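Local coordinates for hypothetical protein TTHA0179 (Thermus thermophilus, PDB 2DPW) that is of unknown function but, as a member of the MobA-like family, probably transfers a nucleotidyl group from a nucleoside triphosphate, at residues R86-T91 with F104-A109; L64-R69 with E77-H82; V7-K12 with S23-P28; I118-A123 with G141-G146; A112-P117 with S154-A159. One frame throughout, in Å; residues are numbered along the deposited sequence.

Contact 1. Residues R86-T91 with F104-A109; sequences RVLVAT and FVLDKA
Arg86 reaches from the start of strand 86-91 to the backbone of the last turn of helix 99-108 and donates a hydrogen bond to Leu106. The bond runs 3.0 Å from Arg86 NH2 to Leu106 O. The donor lies in the carbonyl plane, on a lone pair of the oxygen, and the oxygen sits near the edge of the guanidinium, somewhat tilted from its plane. An otherwise extended chain is bent at chi3 (68°), which turns the NH2 end onto the helix. NH1 comes within 4.1 Å of CB of Ala109, the first residue to leave helical geometry. Arginine suits this place because its reach is long and its positive charge would probably be welcome at the carbonyl end of a helix.

Farther along the strand the contact is apolar. Leu88 carries CG anti to the backbone N (chi1 177°) and divides its two methyls between successive helix residues. CD1 approaches Val105 CG1 at 4.4 Å, while CD2 meets Leu106 CD2 at the same distance. These branched side chains meet loosely between strand and helix, apolar to apolar.

The strand and helix segments run roughly antiparallel, at 147°. Leu150 of strand 148-152 touches Arg86, Val105 and Ala109. The helix belongs to a beta-alpha-beta crossover from strand 86-91 to strand 114-120, which passes over the antiparallel strand 148-152 lying between them in the sheet.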
# COMPACT_ATOMS: atom_id res chain seq x y z
N ARG A 86 12.36 -3.55 9.75
CA ARG A 86 11.02 -3.77 9.23
C ARG A 86 10.49 -2.40 8.88
O ARG A 86 10.54 -1.48 9.70
CB ARG A 86 10.12 -4.43 10.27
CG ARG A 86 8.95 -5.17 9.66
CD ARG A 86 8.15 -5.99 10.67
NE ARG A 86 7.44 -5.14 11.63
CZ ARG A 86 6.50 -5.57 12.47
NH1 ARG A 86 6.15 -6.85 12.48
NH2 ARG A 86 5.91 -4.71 13.30
N VAL A 87 10.00 -2.24 7.64
CA VAL A 87 9.49 -0.96 7.17
C VAL A 87 8.07 -1.00 6.63
O VAL A 87 7.68 -1.95 5.94
CB VAL A 87 10.39 -0.37 6.07
CG1 VAL A 87 9.77 0.91 5.50
CG2 VAL A 87 11.77 -0.07 6.66
N LEU A 88 7.32 0.04 6.94
CA LEU A 88 5.95 0.15 6.48
C LEU A 88 5.90 1.05 5.26
O LEU A 88 6.36 2.19 5.28
CB LEU A 88 5.06 0.71 7.58
CG LEU A 88 3.61 0.93 7.16
CD1 LEU A 88 3.00 -0.37 6.67
CD2 LEU A 88 2.83 1.48 8.33
N VAL A 89 5.35 0.52 4.19
CA VAL A 89 5.26 1.28 2.97
C VAL A 89 3.85 1.76 2.79
O VAL A 89 2.89 1.08 3.17
CB VAL A 89 5.64 0.43 1.76
CG1 VAL A 89 5.59 1.29 0.50
CG2 VAL A 89 7.01 -0.16 1.97
N ALA A 90 3.72 2.95 2.22
CA ALA A 90 2.42 3.54 1.97
C ALA A 90 2.45 4.49 0.79
O ALA A 90 3.47 5.12 0.50
CB ALA A 90 1.94 4.27 3.20
N THR A 91 1.32 4.57 0.11
CA THR A 91 1.16 5.49 -1.01
C THR A 91 0.72 6.84 -0.41
O THR A 91 0.13 6.87 0.67
CB THR A 91 0.09 5.01 -1.98
OG1 THR A 91 -1.17 4.92 -1.30
CG2 THR A 91 0.47 3.67 -2.55
N PHE A 104 -2.06 -0.53 14.55
CA PHE A 104 -2.70 -1.85 14.50
C PHE A 104 -1.83 -2.77 13.66
O PHE A 104 -1.43 -3.85 14.10
CB PHE A 104 -4.08 -1.75 13.85
CG PHE A 104 -4.71 -3.09 13.59
CD1 PHE A 104 -5.15 -3.88 14.64
CD2 PHE A 104 -4.84 -3.56 12.29
CE1 PHE A 104 -5.71 -5.14 14.39
CE2 PHE A 104 -5.40 -4.81 12.05
CZ PHE A 104 -5.84 -5.60 13.10
N VAL A 105 -1.54 -2.31 12.45
CA VAL A 105 -0.72 -3.04 11.51
C VAL A 105 0.55 -3.46 12.22
O VAL A 105 0.85 -4.65 12.33
CB VAL A 105 -0.35 -2.14 10.30
CG1 VAL A 105 0.57 -2.88 9.35
CG2 VAL A 105 -1.62 -1.70 9.59
N LEU A 106 1.28 -2.47 12.72
CA LEU A 106 2.53 -2.70 13.42
C LEU A 106 2.41 -3.72 14.53
O LEU A 106 3.22 -4.64 14.63
CB LEU A 106 3.03 -1.39 14.01
CG LEU A 106 3.05 -0.26 12.99
CD1 LEU A 106 3.13 1.07 13.70
CD2 LEU A 106 4.22 -0.47 12.05
N ASP A 107 1.38 -3.56 15.35
CA ASP A 107 1.17 -4.42 16.50
C ASP A 107 0.54 -5.76 16.22
O ASP A 107 0.77 -6.71 16.96
CB ASP A 107 0.36 -3.66 17.55
CG ASP A 107 1.06 -2.37 18.00
OD1 ASP A 107 2.31 -2.38 18.03
OD2 ASP A 107 0.37 -1.37 18.32
N LYS A 108 -0.23 -5.87 15.15
CA LYS A 108 -0.88 -7.14 14.86
C LYS A 108 -0.27 -7.90 13.69
O LYS A 108 -0.65 -9.04 13.42
CB LYS A 108 -2.36 -6.89 14.63
CG LYS A 108 -2.97 -6.17 15.80
CD LYS A 108 -2.79 -6.96 17.08
CE LYS A 108 -3.41 -6.25 18.28
NZ LYS A 108 -3.49 -7.18 19.45
N ALA A 109 0.66 -7.27 13.00
CA ALA A 109 1.30 -7.92 11.86
C ALA A 109 2.05 -9.14 12.33
O ALA A 109 2.78 -9.09 13.31
CB ALA A 109 2.27 -6.96 11.19

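Contact 2. Residues L64-R69 with E77-H82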
# COMPACT_ATOMS: atom_id res chain seq x y z
N LEU A 64 13.60 11.93 4.92
CA LEU A 64 14.42 12.00 3.73
C LEU A 64 13.46 12.18 2.56
O LEU A 64 12.33 11.67 2.59
CB LEU A 64 15.25 10.70 3.59
CG LEU A 64 16.16 10.63 2.36
CD1 LEU A 64 17.32 11.57 2.54
CD2 LEU A 64 16.67 9.22 2.16
N THR A 65 13.91 12.89 1.53
CA THR A 65 13.07 13.13 0.37
C THR A 65 13.77 12.71 -0.90
O THR A 65 14.55 13.47 -1.46
CB THR A 65 12.75 14.61 0.30
OG1 THR A 65 12.76 15.15 1.63
CG2 THR A 65 11.40 14.84 -0.33
N LEU A 66 13.53 11.48 -1.33
CA LEU A 66 14.16 10.97 -2.55
C LEU A 66 13.28 11.38 -3.72
O LEU A 66 12.08 11.59 -3.56
CB LEU A 66 14.29 9.44 -2.50
CG LEU A 66 14.98 8.96 -1.20
CD1 LEU A 66 14.82 7.48 -1.02
CD2 LEU A 66 16.44 9.34 -1.22
N PRO A 67 13.87 11.53 -4.93
CA PRO A 67 13.13 11.92 -6.14
C PRO A 67 12.32 10.76 -6.71
O PRO A 67 12.22 9.69 -6.10
CB PRO A 67 14.24 12.33 -7.09
CG PRO A 67 15.33 11.37 -6.74
CD PRO A 67 15.31 11.40 -5.22
N ASP A 68 11.76 10.97 -7.88
CA ASP A 68 10.95 9.94 -8.51
C ASP A 68 11.74 9.21 -9.59
O ASP A 68 12.30 9.84 -10.48
CB ASP A 68 9.73 10.58 -9.15
CG ASP A 68 8.68 9.56 -9.52
OD1 ASP A 68 9.05 8.43 -9.91
OD2 ASP A 68 7.48 9.90 -9.43
N ARG A 69 11.78 7.89 -9.51
CA ARG A 69 12.49 7.13 -10.53
C ARG A 69 11.51 6.52 -11.52
O ARG A 69 11.84 5.57 -12.22
CB ARG A 69 13.40 6.07 -9.89
CG ARG A 69 14.64 6.69 -9.26
CD ARG A 69 15.74 5.69 -8.91
NE ARG A 69 17.01 6.30 -8.49
CZ ARG A 69 17.36 7.59 -8.64
NH1 ARG A 69 16.54 8.47 -9.20
NH2 ARG A 69 18.55 8.00 -8.23
N GLU A 77 12.63 0.52 -4.34
CA GLU A 77 13.99 0.04 -4.21
C GLU A 77 14.89 1.20 -3.78
O GLU A 77 15.73 1.04 -2.89
CB GLU A 77 14.49 -0.56 -5.53
CG GLU A 77 13.66 -1.76 -6.01
CD GLU A 77 14.27 -2.48 -7.21
OE1 GLU A 77 14.81 -1.81 -8.12
OE2 GLU A 77 14.18 -3.73 -7.26
N GLN A 78 14.69 2.36 -4.39
CA GLN A 78 15.47 3.56 -4.07
C GLN A 78 15.39 3.84 -2.56
O GLN A 78 16.41 3.90 -1.87
CB GLN A 78 14.91 4.75 -4.87
CG GLN A 78 15.63 6.09 -4.68
CD GLN A 78 14.99 7.23 -5.48
OE1 GLN A 78 15.45 8.36 -5.44
NE2 GLN A 78 13.93 6.92 -6.22
N ALA A 79 14.17 3.99 -2.06
CA ALA A 79 13.92 4.26 -0.65
C ALA A 79 14.48 3.17 0.28
O ALA A 79 14.96 3.46 1.37
CB ALA A 79 12.42 4.43 -0.43
N LEU A 80 14.41 1.92 -0.16
CA LEU A 80 14.91 0.81 0.64
C LEU A 80 16.40 0.96 0.93
O LEU A 80 16.86 0.63 2.02
CB LEU A 80 14.66 -0.52 -0.08
CG LEU A 80 13.25 -1.09 0.06
CD1 LEU A 80 13.03 -2.24 -0.91
CD2 LEU A 80 13.06 -1.57 1.48
N GLU A 81 17.15 1.47 -0.05
CA GLU A 81 18.58 1.69 0.11
C GLU A 81 18.83 2.55 1.34
O GLU A 81 19.87 2.46 1.99
CB GLU A 81 19.17 2.40 -1.12
CG GLU A 81 19.13 1.62 -2.42
CD GLU A 81 19.82 2.36 -3.58
OE1 GLU A 81 19.97 3.60 -3.50
OE2 GLU A 81 20.19 1.69 -4.57
N HIS A 82 17.85 3.40 1.67
CA HIS A 82 17.98 4.30 2.80
C HIS A 82 17.29 3.87 4.10
O HIS A 82 17.08 4.70 4.98
CB HIS A 82 17.51 5.70 2.41
CG HIS A 82 18.25 6.29 1.25
ND1 HIS A 82 18.00 5.94 -0.06
CD2 HIS A 82 19.27 7.19 1.21
CE1 HIS A 82 18.82 6.60 -0.85
NE2 HIS A 82 19.60 7.36 -0.11
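Leu64 lays its CD2 methyl against the His82 imidazole, 3.4 Å from His82 CD2, the two side chains meeting at about a right angle. Two residues on, Leu66 meets the same ring over one face, its CD2 3.9 Å from the His82 ring centroid. Its other methyl, CD1, rests on the helix backbone at Ala79, where alanine's small side chain lets the leucine lie close. Pro67 closes the apolar run, its ring lying against the Gln78 amide oxygen, and its carbonyl oxygen receives a weak hydrogen bond of 3.3 Å from Gln78 NE2. Last comes Arg69, with CG close to Gln78 NE2. Its guanidinium stacks on the Gln78 amide, the planes 14° apart, with OE1 3.8 Å above the middle of the charged group.

Gln78 reaches all this because its chain is fully extended, with CG anti to the backbone N (chi1 -179°). With an alanine in its place, Arg69 would probably lose the flat partner of its stack and Pro67 O its weak donor.

One helical turn later, His82 ND1 donates to Gln78 O, 3.2 Å away in the ring plane, which fixes the rotation of the imidazole and presents its face to Leu66. The chemistry is thus graded, from leucine methyls packed on the imidazole, one of them over its face, to amide on guanidinium in the loop that follows, and dispersion and stacking do more here than strong hydrogen bonds.

Contact 3. Residues V7-K12 with S23-P28; sequences VLAGGK and SKALVP
Ser23 meets peptide groups of the 7-12 segment, the flat groups of a contact in which neither rings nor guanidinium groups face each other. Its hydroxyl sits between two carbonyl oxygens, with Ser23 OG 2.8 Å from Ala9 O and likewise 2.8 Å from Gly11 O. Both carbonyls lie within reach of its single proton. The torsion about CA-CB (chi1 -178°) sets OG opposite the serine's own N and brings it in among the loop carbonyls. Gly11 O also faces the backbone, with Ser23 CA 3.0 Å away in a CA-H...O contact. A serine is apt here, short enough to lie against the loop and polar enough to meet its carbonyls.

Beside this polar spot Ala9 CB packs on Ala25 CB, where two single methyl groups let the backbones come close, the CA atoms of Ala9 and Ala25 being 5.4 Å apart. Gly11 has phi and psi of 124° and 117°, at which a beta carbon would press on the preceding carbonyl. The sequence LAGG at the end of the first strand, with Lys24 following in the sequence SKAL, resembles the glycine-rich signature loop with which MobA-like enzymes bind their nucleotide, so a similar role is plausible. Lys24 NZ forms salt bridges with Asp225 and Asp93.

In the fold, the loop leaves strand 4-8 between its parallel neighbours 48-52 and 86-91. Val35 of helix 35-44 touches both Val7 and Ala25, while Leu8 packs on helix 72-81.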
# COMPACT_ATOMS: atom_id res chain seq x y z
N VAL A 7 7.02 6.49 1.90
CA VAL A 7 5.85 6.98 1.22
C VAL A 7 6.13 7.18 -0.25
O VAL A 7 6.95 8.02 -0.64
CB VAL A 7 5.40 8.29 1.83
CG1 VAL A 7 4.19 8.78 1.11
CG2 VAL A 7 5.11 8.07 3.29
N LEU A 8 5.46 6.36 -1.04
CA LEU A 8 5.59 6.39 -2.49
C LEU A 8 4.50 7.29 -3.00
O LEU A 8 3.46 6.83 -3.47
CB LEU A 8 5.44 4.99 -3.05
CG LEU A 8 6.48 4.00 -2.51
CD1 LEU A 8 6.24 2.64 -3.12
CD2 LEU A 8 7.89 4.50 -2.82
N ALA A 9 4.73 8.59 -2.86
CA ALA A 9 3.78 9.59 -3.30
C ALA A 9 4.13 9.93 -4.73
O ALA A 9 3.50 10.80 -5.35
CB ALA A 9 3.88 10.83 -2.44
N GLY A 10 5.13 9.25 -5.25
CA GLY A 10 5.54 9.49 -6.61
C GLY A 10 4.39 9.19 -7.56
O GLY A 10 3.43 8.51 -7.19
N GLY A 11 4.49 9.70 -8.77
CA GLY A 11 3.45 9.45 -9.74
C GLY A 11 2.83 10.70 -10.32
O GLY A 11 2.23 11.50 -9.60
N LYS A 12 2.98 10.86 -11.62
CA LYS A 12 2.40 11.99 -12.33
C LYS A 12 0.95 11.58 -12.61
O LYS A 12 0.65 10.38 -12.65
CB LYS A 12 3.15 12.22 -13.65
CG LYS A 12 2.58 13.34 -14.51
CD LYS A 12 1.48 12.86 -15.46
CE LYS A 12 1.00 13.97 -16.37
NZ LYS A 12 0.06 13.45 -17.39
N SER A 23 1.49 15.50 -9.47
CA SER A 23 1.37 14.25 -8.72
C SER A 23 0.11 14.34 -7.86
O SER A 23 -0.17 15.37 -7.25
CB SER A 23 2.58 14.05 -7.80
OG SER A 23 2.50 12.82 -7.09
N LYS A 24 -0.65 13.25 -7.81
CA LYS A 24 -1.90 13.21 -7.04
C LYS A 24 -1.70 13.49 -5.54
O LYS A 24 -2.57 14.08 -4.87
CB LYS A 24 -2.58 11.85 -7.24
CG LYS A 24 -3.80 11.65 -6.38
CD LYS A 24 -4.14 10.19 -6.20
CE LYS A 24 -4.91 9.62 -7.39
NZ LYS A 24 -5.18 8.16 -7.13
N ALA A 25 -0.54 13.08 -5.02
CA ALA A 25 -0.20 13.26 -3.60
C ALA A 25 -0.13 14.72 -3.14
O ALA A 25 -0.30 15.03 -1.95
CB ALA A 25 1.11 12.57 -3.31
N LEU A 26 0.15 15.62 -4.08
CA LEU A 26 0.27 17.04 -3.78
C LEU A 26 -1.06 17.77 -3.98
O LEU A 26 -1.15 18.99 -3.81
CB LEU A 26 1.35 17.68 -4.65
CG LEU A 26 2.76 17.05 -4.62
CD1 LEU A 26 3.66 17.71 -5.67
CD2 LEU A 26 3.36 17.21 -3.22
N VAL A 27 -2.10 17.04 -4.36
CA VAL A 27 -3.39 17.67 -4.53
C VAL A 27 -3.87 17.96 -3.10
O VAL A 27 -3.76 17.12 -2.21
CB VAL A 27 -4.38 16.71 -5.23
CG1 VAL A 27 -5.77 17.33 -5.27
CG2 VAL A 27 -3.89 16.42 -6.65
N PRO A 28 -4.37 19.18 -2.86
CA PRO A 28 -4.83 19.49 -1.51
C PRO A 28 -6.01 18.65 -1.08
O PRO A 28 -6.84 18.26 -1.89
CB PRO A 28 -5.20 20.97 -1.60
CG PRO A 28 -4.24 21.49 -2.62
CD PRO A 28 -4.30 20.40 -3.69

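Contact 4. Residues I118-A123 with G141-G146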
# COMPACT_ATOMS: atom_id res chain seq x y z
N ILE A 118 -5.38 -6.16 4.66
CA ILE A 118 -6.58 -6.16 3.82
C ILE A 118 -7.79 -5.77 4.66
O ILE A 118 -7.86 -6.10 5.85
CB ILE A 118 -6.86 -7.55 3.18
CG1 ILE A 118 -6.92 -8.62 4.26
CG2 ILE A 118 -5.82 -7.87 2.12
CD1 ILE A 118 -7.26 -10.01 3.73
N VAL A 119 -8.74 -5.07 4.04
CA VAL A 119 -9.95 -4.62 4.73
C VAL A 119 -11.24 -5.34 4.31
O VAL A 119 -11.48 -5.57 3.11
CB VAL A 119 -10.17 -3.11 4.51
CG1 VAL A 119 -11.31 -2.63 5.38
CG2 VAL A 119 -8.91 -2.34 4.81
N PRO A 120 -12.09 -5.70 5.28
CA PRO A 120 -13.36 -6.39 5.01
C PRO A 120 -14.42 -5.45 4.44
O PRO A 120 -14.53 -4.30 4.89
CB PRO A 120 -13.76 -6.94 6.38
CG PRO A 120 -12.45 -7.04 7.13
CD PRO A 120 -11.76 -5.77 6.72
N LYS A 121 -15.18 -5.92 3.47
CA LYS A 121 -16.25 -5.12 2.87
C LYS A 121 -17.05 -4.52 4.03
O LYS A 121 -17.36 -3.32 4.05
CB LYS A 121 -17.15 -6.01 2.02
CG LYS A 121 -18.27 -5.30 1.25
CD LYS A 121 -19.07 -6.31 0.42
CE LYS A 121 -19.74 -5.67 -0.79
NZ LYS A 121 -20.42 -6.68 -1.66
N GLU A 122 -17.34 -5.38 4.99
CA GLU A 122 -18.11 -5.04 6.18
C GLU A 122 -17.77 -3.69 6.84
O GLU A 122 -18.67 -2.95 7.25
CB GLU A 122 -17.95 -6.17 7.22
CG GLU A 122 -18.48 -7.55 6.78
CD GLU A 122 -17.77 -8.11 5.54
OE1 GLU A 122 -16.52 -8.12 5.51
OE2 GLU A 122 -18.48 -8.55 4.60
N ALA A 123 -16.48 -3.38 6.95
CA ALA A 123 -16.05 -2.14 7.59
C ALA A 123 -15.79 -1.00 6.62
O ALA A 123 -15.79 0.17 7.02
CB ALA A 123 -14.80 -2.40 8.42
N GLY A 141 -14.16 -14.49 4.04
CA GLY A 141 -14.86 -13.22 3.89
C GLY A 141 -14.73 -12.51 2.55
O GLY A 141 -14.47 -13.12 1.52
N THR A 142 -14.95 -11.21 2.58
CA THR A 142 -14.84 -10.38 1.39
C THR A 142 -13.96 -9.19 1.75
O THR A 142 -14.27 -8.42 2.66
CB THR A 142 -16.20 -9.90 0.92
OG1 THR A 142 -17.00 -11.03 0.58
CG2 THR A 142 -16.05 -9.00 -0.30
N PHE A 143 -12.86 -9.04 1.02
CA PHE A 143 -11.92 -7.98 1.30
C PHE A 143 -11.43 -7.22 0.11
O PHE A 143 -11.72 -7.54 -1.04
CB PHE A 143 -10.69 -8.58 1.98
CG PHE A 143 -11.03 -9.56 3.06
CD1 PHE A 143 -11.28 -10.90 2.76
CD2 PHE A 143 -11.09 -9.15 4.39
CE1 PHE A 143 -11.59 -11.80 3.76
CE2 PHE A 143 -11.40 -10.04 5.40
CZ PHE A 143 -11.65 -11.38 5.08
N THR A 144 -10.66 -6.19 0.41
CA THR A 144 -10.01 -5.41 -0.61
C THR A 144 -8.64 -5.16 -0.02
O THR A 144 -8.46 -5.28 1.21
CB THR A 144 -10.73 -4.09 -0.87
OG1 THR A 144 -10.11 -3.43 -1.98
CG2 THR A 144 -10.70 -3.19 0.35
N GLY A 145 -7.70 -4.84 -0.91
CA GLY A 145 -6.33 -4.58 -0.50
C GLY A 145 -5.93 -3.22 -0.00
O GLY A 145 -6.49 -2.24 -0.48
N GLY A 146 -5.11 -3.13 1.03
CA GLY A 146 -4.76 -1.79 1.50
C GLY A 146 -3.77 -1.08 0.60
O GLY A 146 -3.46 -1.54 -0.49
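Residues 118-120, the end of strand 114-120, pair antiparallel with strand 141-145, Val119 and Thr144 forming the hydrogen-bonded pair (Val119 N to Thr144 O and Thr144 N to Val119 O, each 2.9 Å) between the non-hydrogen-bonded pairs Ile118-Gly145 and Pro120-Phe143, and Lys121 N adding a third bond to Thr142 O (2.8 Å) just as helix 121-127 begins.

Phe143 carries the side-chain contact on the face it shares with Ile118 and Pro120. Ile118 holds CG1 in the crowded position between N and carbonyl carbon (chi1 54°), which lifts CD1 over the ring, 4.1 Å from the Phe143 centroid. From another side, Pro120 CG comes within 3.6 Å of Phe143 CE2. A proline suits position Pro120, whose nitrogen need not donate to this partner strand. Gly145, without a side chain, lets Ile118 CG2 pass 4.2 Å from its CA. An alanine in place of Phe143 would probably leave the Ile118 methyl and the Pro120 ring without the surface they pack on, opening a gap.

On the other face Val119 packs on the methyl of Thr144, a residue whose OG1 is hydrogen-bonded to Thr134 O. Nearer the helix, Thr142 CG2 lies alongside Lys121 CB at 3.9 Å, the lysine chain running on beside it.

Strand 136-138 pairs with the far side of 141-145, and strand 210-214 pairs with 114-120 on its other side. Val214 of the latter touches both Pro120 and Phe143.

Contact 5. Residues A112-P117 with S154-A159; sequences AALVYP and SLFRKA
Ala113 gives most to this contact, its methyl set against the first side-chain carbon of Leu155, with the two CB atoms 3.3 Å apart. Leu155 bends round it: CG stands opposite its own carbonyl carbon (chi1 -71°), and CD1 comes over the alanine backbone at Ala113 CA. The backbones approach to 5.1 Å between the CA atoms of Ala113 and Leu155, and alanine's single methyl suits chains that come this close. Ala113 itself takes helical backbone angles before the chain straightens into strand 114-120.

Phe156, the next residue on the short helix 153-156, makes the second half of the contact. The ring atom CE1 lies 3.6 Å from Leu114 CD1, with CZ a little farther from the same methyl, so a single leucine branch touches the ring, from an oblique direction. Leu114 extends from its strand with CG opposite its own nitrogen (chi1 179°), which carries that methyl out to the ring. Leu151 of strand 148-152 touches both Leu114 and Phe156, and Ala210 of strand 210-214 also packs on Leu114. Leucine and phenylalanine suit this layer, which is wholly apolar across the contact.

Polar bonds close by define the corner: Ala113 pairs through its backbone with Asp152, and the Asp152 carboxylate accepts from Leu155 N and Ser154 OG. The arrangement is that of an alpha/beta fold in which a strand of the central sheet, here 148-152, turns directly into a short helix that packs against the start of its antiparallel neighbour.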
# COMPACT_ATOMS: atom_id res chain seq x y z
N ALA A 112 6.58 -12.00 9.46
CA ALA A 112 6.79 -12.42 8.06
C ALA A 112 7.50 -11.34 7.23
O ALA A 112 7.29 -10.14 7.44
CB ALA A 112 5.45 -12.78 7.41
N ALA A 113 8.34 -11.79 6.30
CA ALA A 113 9.09 -10.91 5.42
C ALA A 113 8.19 -9.87 4.80
O ALA A 113 8.57 -8.71 4.60
CB ALA A 113 9.74 -11.73 4.32
N LEU A 114 6.97 -10.29 4.50
CA LEU A 114 6.02 -9.42 3.87
C LEU A 114 4.63 -9.61 4.44
O LEU A 114 4.13 -10.73 4.52
CB LEU A 114 6.03 -9.70 2.37
CG LEU A 114 5.07 -8.91 1.48
CD1 LEU A 114 5.65 -8.80 0.10
CD2 LEU A 114 3.72 -9.59 1.47
N VAL A 115 4.01 -8.51 4.86
CA VAL A 115 2.66 -8.55 5.40
C VAL A 115 1.81 -7.50 4.69
O VAL A 115 2.17 -6.33 4.64
CB VAL A 115 2.64 -8.33 6.92
CG1 VAL A 115 1.21 -8.43 7.47
CG2 VAL A 115 3.52 -9.38 7.59
N TYR A 116 0.68 -7.92 4.15
CA TYR A 116 -0.21 -7.01 3.44
C TYR A 116 -1.58 -6.87 4.06
O TYR A 116 -2.41 -7.77 3.96
CB TYR A 116 -0.38 -7.48 2.01
CG TYR A 116 -1.25 -6.57 1.21
CD1 TYR A 116 -1.06 -5.20 1.25
CD2 TYR A 116 -2.23 -7.08 0.36
CE1 TYR A 116 -1.81 -4.35 0.47
CE2 TYR A 116 -2.99 -6.25 -0.43
CZ TYR A 116 -2.77 -4.88 -0.37
OH TYR A 116 -3.51 -4.04 -1.15
N PRO A 117 -1.84 -5.72 4.68
CA PRO A 117 -3.14 -5.47 5.32
C PRO A 117 -4.32 -5.42 4.35
O PRO A 117 -4.27 -4.73 3.33
CB PRO A 117 -2.95 -4.14 6.06
CG PRO A 117 -1.57 -3.70 5.84
CD PRO A 117 -0.84 -4.69 5.00
N SER A 154 15.47 -6.72 4.95
CA SER A 154 16.43 -7.82 4.92
C SER A 154 15.87 -9.11 4.39
O SER A 154 16.55 -9.78 3.64
CB SER A 154 16.92 -8.08 6.33
OG SER A 154 15.88 -7.86 7.28
N LEU A 155 14.65 -9.49 4.78
CA LEU A 155 14.09 -10.74 4.28
C LEU A 155 13.65 -10.60 2.84
O LEU A 155 13.77 -11.50 2.00
CB LEU A 155 12.89 -11.15 5.11
CG LEU A 155 13.07 -11.65 6.54
CD1 LEU A 155 11.73 -11.83 7.23
CD2 LEU A 155 13.82 -12.95 6.48
N PHE A 156 13.10 -9.44 2.55
CA PHE A 156 12.59 -9.14 1.24
C PHE A 156 13.69 -9.00 0.20
O PHE A 156 13.53 -9.44 -0.94
CB PHE A 156 11.77 -7.87 1.29
CG PHE A 156 10.82 -7.74 0.17
CD1 PHE A 156 9.91 -8.76 -0.09
CD2 PHE A 156 10.82 -6.62 -0.65
CE1 PHE A 156 9.02 -8.67 -1.15
CE2 PHE A 156 9.94 -6.51 -1.71
CZ PHE A 156 9.03 -7.54 -1.96
N ARG A 157 14.78 -8.36 0.61
CA ARG A 157 15.93 -8.13 -0.25
C ARG A 157 16.09 -9.19 -1.34
O ARG A 157 16.33 -8.87 -2.50
CB ARG A 157 17.20 -8.06 0.62
CG ARG A 157 18.51 -8.02 -0.14
CD ARG A 157 19.70 -8.02 0.80
NE ARG A 157 19.95 -6.72 1.42
CZ ARG A 157 20.20 -5.59 0.75
NH1 ARG A 157 20.22 -5.60 -0.58
NH2 ARG A 157 20.43 -4.46 1.40
N LYS A 158 15.94 -10.46 -0.96
CA LYS A 158 16.10 -11.57 -1.90
C LYS A 158 14.93 -11.91 -2.83
O LYS A 158 15.07 -12.74 -3.73
CB LYS A 158 16.54 -12.81 -1.11
CG LYS A 158 15.55 -13.29 -0.05
CD LYS A 158 15.99 -14.61 0.58
CE LYS A 158 14.79 -15.41 1.11
NZ LYS A 158 14.60 -15.37 2.61
N ALA A 159 13.78 -11.28 -2.63
CA ALA A 159 12.62 -11.57 -3.48
C ALA A 159 12.40 -10.51 -4.54
O ALA A 159 11.60 -10.69 -5.45
CB ALA A 159 11.39 -11.70 -2.62

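In the fold
All five contacts reach the mixed central sheet of the GT-A-like fold. Contacts 1 and 3 join through neighbouring parallel strands, with Ala90 O 2.8 Å from Leu8 N, a probable hydrogen bond. Contact 2 meets contact 3 where Asp68 OD2 comes 3.1 Å from Gly11 N, a probable hydrogen bond that ties the loop after strand 64-66 to the glycine-rich loop, the likely nucleotide site by family resemblance. Contact 5 touches contact 1 by packing, Ala109 CB on Val115 CG1 at 4.1 Å. Contact 4 shares strand 114-120 with contact 5 and is nested within its loop; Gly146 N lies 2.9 Å from Pro117 O. The centres of contacts 2 and 4 are about 30 Å apart.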